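Local structure of mercuric reductase (Metallosphaera sedula, 4YWO) at residues 61-66 / 89-94; 32-37 / 323-328; 212-217 / 390-395. The protein probably reduces mercuric ion to elemental mercury at the expense of NADPH, working as a homodimeric, FAD-containing member of the pyridine nucleotide-disulfide oxidoreductase family. One frame throughout, in Å; residues are numbered along the deposited sequence.

Contact 1. Residues 61-66 / 89-94; sequences SKRMLY and FQEKDG. With FAD (flavin-adenine dinucleotide), chain B.
R63 and M64 of helix 58-78 face K92 and F89 of helix 87-110, the short axes passing 10.2 Å apart at closest with 131° between their N-to-C directions. M64 does most of the touching. Its CE stands 3.8 Å from the centroid of the F89 ring and 11° off the ring normal, a CH-pi contact over the face, while SD lies obliquely to the same ring, so the pair is a Met-aromatic contact. Bends in the methionine chain at chi2 (-47°) and chi3 turn the methyl onto the ring and leave SD 3.6 Å from CD of K92, whose aliphatic run crosses it. Farther along, CG of R63 meets CB of K92 at 4.0 Å. The guanidinium edge then reaches the E91 carboxylate in a salt bridge of 3.6 Å between NH2 and OE2, too long for a close pairing; the stronger partners of R63 are I383 O and N385 OD1 of the second subunit, both held by NH1. On another side of the helix, K62 NZ donates to S61 OG (2.9 Å) and pairs with E188; its modelled bond to FAD N5 is doubtful, the lysine end sitting too close to the flavin. Helix 184-194 also closes over M64 through M192, M196 just beyond it touches both M64 and F89, and the second subunit packs on R63 and Y66.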
loop_
_atom_site.group_PDB
_atom_site.type_symbol
_atom_site.label_atom_id
_atom_site.label_comp_id
_atom_site.label_asym_id
_atom_site.label_seq_id
_atom_site.Cartn_x
_atom_site.Cartn_y
_atom_site.Cartn_z
ATOM N N SER A 61 -17.511 -9.812 1.573
ATOM C CA SER A 61 -16.481 -10.657 2.190
ATOM C C SER A 61 -15.379 -9.745 2.846
ATOM O O SER A 61 -14.989 -9.949 4.036
ATOM C CB SER A 61 -15.924 -11.704 1.317
ATOM O OG SER A 61 -15.324 -11.172 0.201
ATOM N N LYS A 62 -14.999 -8.723 2.125
ATOM C CA LYS A 62 -13.973 -7.795 2.709
ATOM C C LYS A 62 -14.578 -7.037 3.844
ATOM O O LYS A 62 -13.867 -6.668 4.780
ATOM C CB LYS A 62 -13.330 -6.950 1.590
ATOM C CG LYS A 62 -12.097 -7.648 0.875
ATOM C CD LYS A 62 -12.158 -9.201 0.610
ATOM C CE LYS A 62 -12.447 -9.601 -0.708
ATOM N NZ LYS A 62 -12.500 -11.099 -0.612
ATOM N N ARG A 63 -15.854 -6.679 3.778
ATOM C CA ARG A 63 -16.438 -5.996 4.914
ATOM C C ARG A 63 -16.396 -6.866 6.143
ATOM O O ARG A 63 -16.045 -6.399 7.246
ATOM C CB ARG A 63 -17.866 -5.536 4.604
ATOM C CG ARG A 63 -18.611 -4.953 5.800
ATOM C CD ARG A 63 -17.947 -3.618 6.237
ATOM N NE ARG A 63 -18.835 -2.947 7.135
ATOM C CZ ARG A 63 -18.561 -1.781 7.671
ATOM N NH1 ARG A 63 -17.438 -1.140 7.395
ATOM N NH2 ARG A 63 -19.425 -1.290 8.574
ATOM N N MET A 64 -16.791 -8.140 6.007
ATOM C CA MET A 64 -16.807 -8.976 7.204
ATOM C C MET A 64 -15.380 -9.270 7.722
ATOM O O MET A 64 -15.128 -9.347 8.932
ATOM C CB MET A 64 -17.481 -10.279 6.958
ATOM C CG MET A 64 -18.953 -10.175 6.641
ATOM S SD MET A 64 -19.877 -9.082 7.778
ATOM C CE MET A 64 -19.564 -9.731 9.313
ATOM N N LEU A 65 -14.383 -9.330 6.837
ATOM C CA LEU A 65 -13.011 -9.514 7.304
ATOM C C LEU A 65 -12.504 -8.282 8.002
ATOM O O LEU A 65 -11.738 -8.427 8.971
ATOM C CB LEU A 65 -12.031 -9.826 6.090
ATOM C CG LEU A 65 -12.185 -11.251 5.550
ATOM C CD1 LEU A 65 -11.587 -11.314 4.164
ATOM C CD2 LEU A 65 -11.455 -12.181 6.447
ATOM N N TYR A 66 -12.948 -7.094 7.599
ATOM C CA TYR A 66 -12.592 -5.801 8.266
ATOM C C TYR A 66 -13.148 -5.800 9.692
ATOM O O TYR A 66 -12.418 -5.531 10.672
ATOM C CB TYR A 66 -13.048 -4.628 7.449
ATOM C CG TYR A 66 -13.011 -3.332 8.231
ATOM C CD1 TYR A 66 -11.829 -2.734 8.463
ATOM C CD2 TYR A 66 -14.188 -2.752 8.716
ATOM C CE1 TYR A 66 -11.821 -1.548 9.186
ATOM C CE2 TYR A 66 -14.171 -1.582 9.434
ATOM C CZ TYR A 66 -12.984 -1.052 9.711
ATOM O OH TYR A 66 -13.042 0.165 10.446
ATOM N N PHE A 89 -23.475 -9.128 10.314
ATOM C CA PHE A 89 -23.772 -9.701 8.927
ATOM C C PHE A 89 -24.939 -8.988 8.272
ATOM O O PHE A 89 -24.904 -8.556 7.082
ATOM C CB PHE A 89 -24.021 -11.184 8.961
ATOM C CG PHE A 89 -22.817 -12.055 9.203
ATOM C CD1 PHE A 89 -21.985 -12.432 8.148
ATOM C CD2 PHE A 89 -22.508 -12.550 10.475
ATOM C CE1 PHE A 89 -20.876 -13.283 8.394
ATOM C CE2 PHE A 89 -21.421 -13.372 10.704
ATOM C CZ PHE A 89 -20.575 -13.717 9.650
ATOM N N GLN A 90 -25.966 -8.717 9.092
ATOM C CA GLN A 90 -27.071 -7.915 8.592
ATOM C C GLN A 90 -26.737 -6.428 8.371
ATOM O O GLN A 90 -27.138 -5.875 7.385
ATOM C CB GLN A 90 -28.317 -8.106 9.511
ATOM C CG GLN A 90 -29.604 -7.523 8.933
ATOM C CD GLN A 90 -29.958 -6.166 9.500
ATOM O OE1 GLN A 90 -30.033 -5.993 10.715
ATOM N NE2 GLN A 90 -30.208 -5.198 8.620
ATOM N N GLU A 91 -25.916 -5.771 9.189
ATOM C CA GLU A 91 -25.481 -4.414 8.953
ATOM C C GLU A 91 -24.797 -4.189 7.607
ATOM O O GLU A 91 -24.939 -3.149 6.997
ATOM C CB GLU A 91 -24.547 -3.907 10.083
ATOM C CG GLU A 91 -23.662 -2.705 9.627
ATOM C CD GLU A 91 -22.456 -2.313 10.513
ATOM O OE1 GLU A 91 -21.600 -3.175 10.925
ATOM O OE2 GLU A 91 -22.323 -1.077 10.751
ATOM N N LYS A 92 -23.974 -5.167 7.196
ATOM C CA LYS A 92 -23.204 -5.159 5.933
ATOM C C LYS A 92 -24.165 -5.126 4.764
ATOM O O LYS A 92 -23.850 -4.574 3.688
ATOM C CB LYS A 92 -22.335 -6.439 5.887
ATOM C CG LYS A 92 -22.359 -7.190 4.537
ATOM C CD LYS A 92 -21.602 -8.451 4.711
ATOM C CE LYS A 92 -22.487 -9.628 5.058
ATOM N NZ LYS A 92 -23.707 -9.753 4.234
ATOM N N ASP A 93 -25.407 -5.594 4.966
ATOM C CA ASP A 93 -26.387 -5.553 3.839
ATOM C C ASP A 93 -26.730 -4.106 3.426
ATOM O O ASP A 93 -26.877 -3.799 2.256
ATOM C CB ASP A 93 -27.678 -6.268 4.223
ATOM C CG ASP A 93 -27.525 -7.768 4.386
ATOM O OD1 ASP A 93 -26.571 -8.414 3.925
ATOM O OD2 ASP A 93 -28.471 -8.348 4.956
ATOM N N GLY A 94 -26.680 -3.180 4.354
ATOM C CA GLY A 94 -26.793 -1.769 4.000
ATOM C C GLY A 94 -25.728 -1.188 3.069
ATOM O O GLY A 94 -26.015 -0.403 2.157
HETATM P PA FAD B . -20.735 -12.411 -12.739
HETATM O O1A FAD B . -20.646 -11.085 -12.022
HETATM O O2A FAD B . -21.279 -13.621 -12.019
HETATM O O5B FAD B . -21.592 -12.198 -14.086
HETATM C C5B FAD B . -22.677 -13.069 -14.398
HETATM C C4B FAD B . -23.987 -12.296 -14.319
HETATM O O4B FAD B . -24.719 -12.459 -15.537
HETATM C C3B FAD B . -24.857 -12.802 -13.180
HETATM O O3B FAD B . -25.114 -11.745 -12.251
HETATM C C2B FAD B . -26.154 -13.266 -13.811
HETATM O O2B FAD B . -27.251 -12.509 -13.290
HETATM C C1B FAD B . -26.014 -13.020 -15.305
HETATM N N9A FAD B . -26.144 -14.304 -16.039
HETATM C C8A FAD B . -25.451 -15.429 -15.784
HETATM N N7A FAD B . -25.805 -16.426 -16.635
HETATM C C5A FAD B . -26.748 -15.935 -17.460
HETATM C C6A FAD B . -27.551 -16.455 -18.592
HETATM N N6A FAD B . -27.411 -17.732 -19.023
HETATM N N1A FAD B . -28.428 -15.612 -19.181
HETATM C C2A FAD B . -28.577 -14.341 -18.763
HETATM N N3A FAD B . -27.882 -13.804 -17.743
HETATM C C4A FAD B . -26.968 -14.537 -17.063
HETATM N N1 FAD B . -12.431 -10.956 -6.850
HETATM C C2 FAD B . -11.540 -9.980 -6.543
HETATM O O2 FAD B . -10.891 -9.446 -7.468
HETATM N N3 FAD B . -11.326 -9.563 -5.282
HETATM C C4 FAD B . -11.979 -10.084 -4.236
HETATM O O4 FAD B . -11.757 -9.674 -3.075
HETATM C C4X FAD B . -12.972 -11.157 -4.486
HETATM N N5 FAD B . -13.673 -11.733 -3.485
HETATM C C5X FAD B . -14.572 -12.711 -3.745
HETATM C C6 FAD B . -15.282 -13.290 -2.699
HETATM C C7 FAD B . -16.208 -14.295 -2.958
HETATM C C7M FAD B . -16.975 -14.920 -1.823
HETATM C C8 FAD B . -16.441 -14.752 -4.353
HETATM C C8M FAD B . -17.444 -15.841 -4.630
HETATM C C9 FAD B . -15.734 -14.177 -5.402
HETATM C C9A FAD B . -14.809 -13.172 -5.144
HETATM N N10 FAD B . -14.087 -12.583 -6.201
HETATM C C10 FAD B . -13.160 -11.569 -5.895
HETATM C "C1'" FAD B . -14.297 -13.014 -7.585
HETATM C "C2'" FAD B . -15.163 -11.991 -8.310
HETATM O "O2'" FAD B . -16.347 -11.740 -7.546
HETATM C "C3'" FAD B . -15.549 -12.489 -9.698
HETATM O "O3'" FAD B . -14.372 -12.891 -10.406
HETATM C "C4'" FAD B . -16.270 -11.402 -10.486
HETATM O "O4'" FAD B . -17.540 -11.135 -9.882
HETATM C "C5'" FAD B . -16.477 -11.824 -11.936
HETATM O "O5'" FAD B . -17.580 -11.108 -12.488
HETATM P P FAD B . -18.290 -11.618 -13.839
HETATM O O1P FAD B . -19.139 -10.490 -14.379
HETATM O O2P FAD B . -17.240 -12.255 -14.715
HETATM O O3P FAD B . -19.273 -12.775 -13.305
#

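Contact 2. Residues 32-37 / 323-328; sequences IKANEL and IATENA
K33 and A34 meet T325 and E326 where two helices of the Rossmann-type FAD-binding fold lie side by side: helix 25-36, which follows strand 16-21 and the glycine-rich turn of G22, G24 and G27, and helix 314-330, which follows strand 301-303. A34 and T325 both rest on L18 of strand 16-21, evidence that the helices share one face of the parallel sheet. Their short axes approach to 9.0 Å with 36° between N-to-C directions, and the closest CA pair is A34 and T325, 6.5 Å apart.

The methyl of T325 does the touching, pointing at helix 25-36. CG2 lies 3.7 Å from A34 N, 3.8 Å from K33 CG and 4.1 Å from A34 CB. With chi1 at -61° this methyl is swung opposite the threonine's own backbone N, while OG1 is left beside that N and bonds to G321 O one turn earlier in its helix. K33 runs past T325 in the opposite sense, bends at chi2 and chi3, and brings its end over E326: CE is 3.7 Å from E326 CB, and NZ reaches OE1 at 3.4 Å, a salt bridge whose hydrogen bond is weak. At the C-terminal end of helix 25-36, L37 lays CD1 3.9 Å from E326 CA, against the helix backbone.

The E326 carboxylate divides its oxygens between two lysines, OE1 for K33 and OE2 for K334, the latter being its stronger partner. Two positive neighbours would be expected to favour the ionised acid. K33 itself touches by both means, through methylenes, CG on the T325 methyl and CE on E326 CB, and through the weak bond of its ammonium group.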
loop_
_atom_site.group_PDB
_atom_site.type_symbol
_atom_site.label_atom_id
_atom_site.label_comp_id
_atom_site.label_asym_id
_atom_site.label_seq_id
_atom_site.Cartn_x
_atom_site.Cartn_y
_atom_site.Cartn_z
ATOM N N ILE A 32 -20.429 -0.074 -20.663
ATOM C CA ILE A 32 -19.820 1.286 -20.581
ATOM C C ILE A 32 -18.961 1.544 -21.808
ATOM O O ILE A 32 -19.125 2.604 -22.461
ATOM C CB ILE A 32 -19.038 1.465 -19.295
ATOM C CG1 ILE A 32 -20.014 1.422 -18.170
ATOM C CG2 ILE A 32 -18.195 2.794 -19.391
ATOM C CD1 ILE A 32 -19.339 1.393 -16.818
ATOM N N LYS A 33 -18.114 0.597 -22.154
ATOM C CA LYS A 33 -17.322 0.670 -23.327
ATOM C C LYS A 33 -18.146 0.838 -24.567
ATOM O O LYS A 33 -17.740 1.561 -25.475
ATOM C CB LYS A 33 -16.434 -0.484 -23.492
ATOM C CG LYS A 33 -15.523 -0.430 -24.680
ATOM C CD LYS A 33 -14.665 0.838 -24.550
ATOM C CE LYS A 33 -13.260 0.538 -25.052
ATOM N NZ LYS A 33 -12.205 1.509 -24.594
ATOM N N ALA A 34 -19.249 0.115 -24.653
ATOM C CA ALA A 34 -20.092 0.249 -25.836
ATOM C C ALA A 34 -20.623 1.719 -25.996
ATOM O O ALA A 34 -20.554 2.279 -27.125
ATOM C CB ALA A 34 -21.264 -0.739 -25.735
ATOM N N ASN A 35 -21.088 2.304 -24.920
ATOM C CA ASN A 35 -21.546 3.708 -24.893
ATOM C C ASN A 35 -20.449 4.655 -25.346
ATOM O O ASN A 35 -20.724 5.593 -26.112
ATOM C CB ASN A 35 -22.053 4.106 -23.502
ATOM C CG ASN A 35 -23.491 3.835 -23.309
ATOM O OD1 ASN A 35 -24.247 4.744 -23.208
ATOM N ND2 ASN A 35 -23.894 2.578 -23.202
ATOM N N GLU A 36 -19.253 4.454 -24.849
ATOM C CA GLU A 36 -18.050 5.216 -25.221
ATOM C C GLU A 36 -17.710 5.089 -26.727
ATOM O O GLU A 36 -17.182 6.010 -27.339
ATOM C CB GLU A 36 -16.859 4.819 -24.378
ATOM C CG GLU A 36 -17.060 5.218 -22.894
ATOM C CD GLU A 36 -15.981 4.676 -21.925
ATOM O OE1 GLU A 36 -15.133 3.833 -22.330
ATOM O OE2 GLU A 36 -15.971 5.143 -20.744
ATOM N N LEU A 37 -18.017 3.962 -27.359
ATOM C CA LEU A 37 -17.819 3.805 -28.783
ATOM C C LEU A 37 -19.073 4.125 -29.548
ATOM O O LEU A 37 -19.183 3.771 -30.750
ATOM C CB LEU A 37 -17.413 2.350 -29.047
ATOM C CG LEU A 37 -16.123 2.014 -28.338
ATOM C CD1 LEU A 37 -15.741 0.524 -28.450
ATOM C CD2 LEU A 37 -15.049 3.015 -28.830
ATOM N N ILE A 323 -12.217 -4.836 -23.112
ATOM C CA ILE A 323 -11.387 -5.188 -24.265
ATOM C C ILE A 323 -12.247 -6.002 -25.280
ATOM O O ILE A 323 -12.213 -5.776 -26.507
ATOM C CB ILE A 323 -10.229 -6.016 -23.869
ATOM C CG1 ILE A 323 -9.211 -5.098 -23.188
ATOM C CG2 ILE A 323 -9.510 -6.630 -25.053
ATOM C CD1 ILE A 323 -8.056 -5.910 -22.660
ATOM N N ALA A 324 -13.071 -6.879 -24.759
ATOM C CA ALA A 324 -13.900 -7.759 -25.647
ATOM C C ALA A 324 -14.795 -6.865 -26.452
ATOM O O ALA A 324 -14.944 -7.105 -27.686
ATOM C CB ALA A 324 -14.694 -8.757 -24.834
ATOM N N THR A 325 -15.365 -5.863 -25.818
ATOM C CA THR A 325 -16.300 -4.949 -26.430
ATOM C C THR A 325 -15.570 -4.131 -27.524
ATOM O O THR A 325 -16.048 -3.962 -28.660
ATOM C CB THR A 325 -17.031 -4.161 -25.448
ATOM O OG1 THR A 325 -17.792 -4.986 -24.580
ATOM C CG2 THR A 325 -17.900 -3.072 -26.025
ATOM N N GLU A 326 -14.423 -3.556 -27.157
ATOM C CA GLU A 326 -13.689 -2.784 -28.140
ATOM C C GLU A 326 -13.306 -3.634 -29.273
ATOM O O GLU A 326 -13.418 -3.152 -30.494
ATOM C CB GLU A 326 -12.451 -2.131 -27.438
ATOM C CG GLU A 326 -11.704 -1.272 -28.409
ATOM C CD GLU A 326 -10.623 -0.440 -27.757
ATOM O OE1 GLU A 326 -10.383 -0.593 -26.531
ATOM O OE2 GLU A 326 -9.946 0.287 -28.519
ATOM N N ASN A 327 -12.816 -4.858 -29.070
ATOM C CA ASN A 327 -12.416 -5.720 -30.212
ATOM C C ASN A 327 -13.664 -6.045 -31.077
ATOM O O ASN A 327 -13.645 -6.023 -32.354
ATOM C CB ASN A 327 -11.800 -7.000 -29.804
ATOM C CG ASN A 327 -10.351 -6.813 -29.190
ATOM O OD1 ASN A 327 -9.777 -5.781 -29.379
ATOM N ND2 ASN A 327 -9.807 -7.817 -28.616
ATOM N N ALA A 328 -14.775 -6.215 -30.411
ATOM C CA ALA A 328 -16.022 -6.608 -31.190
ATOM C C ALA A 328 -16.502 -5.477 -31.995
ATOM O O ALA A 328 -16.876 -5.736 -33.189
ATOM C CB ALA A 328 -17.121 -7.078 -30.200
#

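Contact 3. Residues 212-217 / 390-395; sequences DWEPEA and FVKMVT
K392 runs from strand 390-396 to the start of helix 215-227 and ends between E214 and E216. Its CB leaves the strand on the side facing the helix, and every torsion from chi1 (-175°) to chi4 is near anti, so CG and the atoms beyond it climb as a straight rod beside V372 of the adjacent strand. CD is the first atom to meet the acids, 3.7 Å from E214 CD. CE follows at 3.6 Å from E214 OE1. NZ then donates two hydrogen bonds, each within a salt bridge: 2.8 Å to E214 OE1 and 2.9 Å to E216 OE1. They differ in approach. The ammonium comes to E214 OE1 from above the carboxylate, 70° out of its plane, whereas it meets E216 OE1 on the syn side, only 20° out of plane. Both glutamate chains bend at chi2 and cross the lysine at about a right angle.

The network joins two domains: the strand belongs to the antiparallel sheet of the dimerisation domain, and the helix follows strand 199-203 of the four-stranded parallel sheet that, as in this family, probably binds NADPH. E214 occupies the N-cap position of the helix, but its OE2 accepts from E358 N, which would help hold the carboxylate in its orientation. E358 OE1 makes a further, long and weak ion pair with K392 NZ.

Two residues earlier in the strand, and so on the same face, the F390 ring receives E216 CB in a CH-pi contact over one face, 3.8 Å from its centroid and displaced toward the rim rather than over the centre. F390 CZ lies 3.6 Å from A217 N, approached obliquely, and 4.1 Å from A217 CB.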
loop_
_atom_site.group_PDB
_atom_site.type_symbol
_atom_site.label_atom_id
_atom_site.label_comp_id
_atom_site.label_asym_id
_atom_site.label_seq_id
_atom_site.Cartn_x
_atom_site.Cartn_y
_atom_site.Cartn_z
ATOM N N ASP A 212 -1.115 -23.827 -5.710
ATOM C CA ASP A 212 -0.602 -23.159 -6.906
ATOM C C ASP A 212 0.116 -21.809 -6.638
ATOM O O ASP A 212 0.534 -21.157 -7.588
ATOM C CB ASP A 212 -1.745 -22.964 -7.849
ATOM C CG ASP A 212 -2.276 -24.364 -8.407
ATOM O OD1 ASP A 212 -1.492 -25.351 -8.388
ATOM O OD2 ASP A 212 -3.423 -24.484 -8.854
ATOM N N TRP A 213 0.262 -21.470 -5.403
ATOM C CA TRP A 213 1.103 -20.333 -4.982
ATOM C C TRP A 213 2.536 -20.768 -4.743
ATOM O O TRP A 213 2.882 -21.985 -4.761
ATOM C CB TRP A 213 0.498 -19.710 -3.712
ATOM C CG TRP A 213 -0.772 -18.970 -3.907
ATOM C CD1 TRP A 213 -1.927 -19.450 -4.416
ATOM C CD2 TRP A 213 -0.975 -17.567 -3.662
ATOM N NE1 TRP A 213 -2.853 -18.409 -4.532
ATOM C CE2 TRP A 213 -2.289 -17.267 -4.000
ATOM C CE3 TRP A 213 -0.205 -16.577 -3.085
ATOM C CZ2 TRP A 213 -2.809 -15.936 -3.888
ATOM C CZ3 TRP A 213 -0.760 -15.224 -3.010
ATOM C CH2 TRP A 213 -2.020 -14.985 -3.354
ATOM N N GLU A 214 3.425 -19.788 -4.536
ATOM C CA GLU A 214 4.857 -20.109 -4.171
ATOM C C GLU A 214 4.822 -20.983 -2.907
ATOM O O GLU A 214 4.037 -20.837 -1.977
ATOM C CB GLU A 214 5.662 -18.852 -3.867
ATOM C CG GLU A 214 5.922 -18.028 -5.120
ATOM C CD GLU A 214 7.044 -18.517 -5.983
ATOM O OE1 GLU A 214 7.563 -19.603 -5.713
ATOM O OE2 GLU A 214 7.412 -17.833 -6.959
ATOM N N PRO A 215 5.794 -21.970 -2.850
ATOM C CA PRO A 215 5.906 -22.757 -1.603
ATOM C C PRO A 215 5.936 -22.008 -0.291
ATOM O O PRO A 215 5.267 -22.386 0.693
ATOM C CB PRO A 215 7.270 -23.466 -1.766
ATOM C CG PRO A 215 7.560 -23.438 -3.184
ATOM C CD PRO A 215 6.785 -22.310 -3.838
ATOM N N GLU A 216 6.685 -20.898 -0.266
ATOM C CA GLU A 216 6.726 -20.041 0.880
ATOM C C GLU A 216 5.294 -19.572 1.268
ATOM O O GLU A 216 5.017 -19.412 2.483
ATOM C CB GLU A 216 7.653 -18.833 0.652
ATOM C CG GLU A 216 9.128 -19.209 0.486
ATOM C CD GLU A 216 9.557 -19.499 -0.914
ATOM O OE1 GLU A 216 8.760 -19.773 -1.861
ATOM O OE2 GLU A 216 10.787 -19.384 -1.060
ATOM N N ALA A 217 4.484 -19.248 0.311
ATOM C CA ALA A 217 3.117 -18.817 0.611
ATOM C C ALA A 217 2.277 -19.913 1.262
ATOM O O ALA A 217 1.529 -19.679 2.217
ATOM C CB ALA A 217 2.457 -18.188 -0.592
ATOM N N PHE A 390 7.083 -12.557 4.008
ATOM C CA PHE A 390 8.165 -12.450 3.089
ATOM C C PHE A 390 7.816 -11.696 1.842
ATOM O O PHE A 390 6.635 -11.479 1.536
ATOM C CB PHE A 390 8.703 -13.863 2.665
ATOM C CG PHE A 390 7.735 -14.625 1.806
ATOM C CD1 PHE A 390 7.688 -14.440 0.421
ATOM C CD2 PHE A 390 6.682 -15.331 2.374
ATOM C CE1 PHE A 390 6.693 -15.061 -0.350
ATOM C CE2 PHE A 390 5.716 -15.959 1.618
ATOM C CZ PHE A 390 5.685 -15.809 0.262
ATOM N N VAL A 391 8.839 -11.330 1.091
ATOM C CA VAL A 391 8.651 -10.791 -0.281
ATOM C C VAL A 391 9.591 -11.591 -1.192
ATOM O O VAL A 391 10.804 -11.704 -0.918
ATOM C CB VAL A 391 8.889 -9.268 -0.400
ATOM C CG1 VAL A 391 8.604 -8.832 -1.788
ATOM C CG2 VAL A 391 7.972 -8.594 0.529
ATOM N N LYS A 392 9.030 -12.164 -2.260
ATOM C CA LYS A 392 9.833 -12.941 -3.240
ATOM C C LYS A 392 9.725 -12.267 -4.587
ATOM O O LYS A 392 8.629 -11.895 -5.034
ATOM C CB LYS A 392 9.295 -14.331 -3.362
ATOM C CG LYS A 392 10.091 -15.273 -4.242
ATOM C CD LYS A 392 9.545 -16.710 -4.023
ATOM C CE LYS A 392 10.439 -17.704 -4.660
ATOM N NZ LYS A 392 9.932 -19.100 -4.405
ATOM N N MET A 393 10.849 -12.105 -5.241
ATOM C CA MET A 393 10.948 -11.435 -6.544
ATOM C C MET A 393 11.618 -12.345 -7.539
ATOM O O MET A 393 12.606 -13.016 -7.160
ATOM C CB MET A 393 11.647 -10.085 -6.409
ATOM C CG MET A 393 11.779 -9.221 -7.701
ATOM S SD MET A 393 12.481 -7.620 -7.406
ATOM C CE MET A 393 11.049 -6.785 -6.751
ATOM N N VAL A 394 11.066 -12.441 -8.725
ATOM C CA VAL A 394 11.571 -13.311 -9.766
ATOM C C VAL A 394 11.896 -12.513 -11.006
ATOM O O VAL A 394 11.094 -11.670 -11.425
ATOM C CB VAL A 394 10.542 -14.366 -10.145
ATOM C CG1 VAL A 394 11.055 -15.313 -11.214
ATOM C CG2 VAL A 394 9.956 -15.138 -8.960
ATOM N N THR A 395 13.116 -12.690 -11.568
ATOM C CA THR A 395 13.475 -11.905 -12.785
ATOM C C THR A 395 13.774 -12.895 -13.897
ATOM O O THR A 395 14.175 -14.016 -13.645
ATOM C CB THR A 395 14.690 -10.967 -12.639
ATOM O OG1 THR A 395 15.878 -11.786 -12.340
ATOM C CG2 THR A 395 14.480 -9.947 -11.497
#

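In the fold
Contacts 1 and 3 are largely buried, whereas contact 2 is only partly so and its centre lies farther from the middle of the chain. No two contacts share a helix or strand, and their nearest atoms stay about 11 Å or more apart. Contacts 1 and 2 each pack helix on helix, the first beside the flavin and the second subunit, the second on the outside of the FAD-binding sheet. Contact 3 instead sets a helix start against a strand and crosses between domains. Chemistry follows place: sulfur, ring and a long ion pair in contact 1, methyl packing with a weak lysine-glutamate bond in contact 2, and a buried lysine gripped by two glutamates in contact 3.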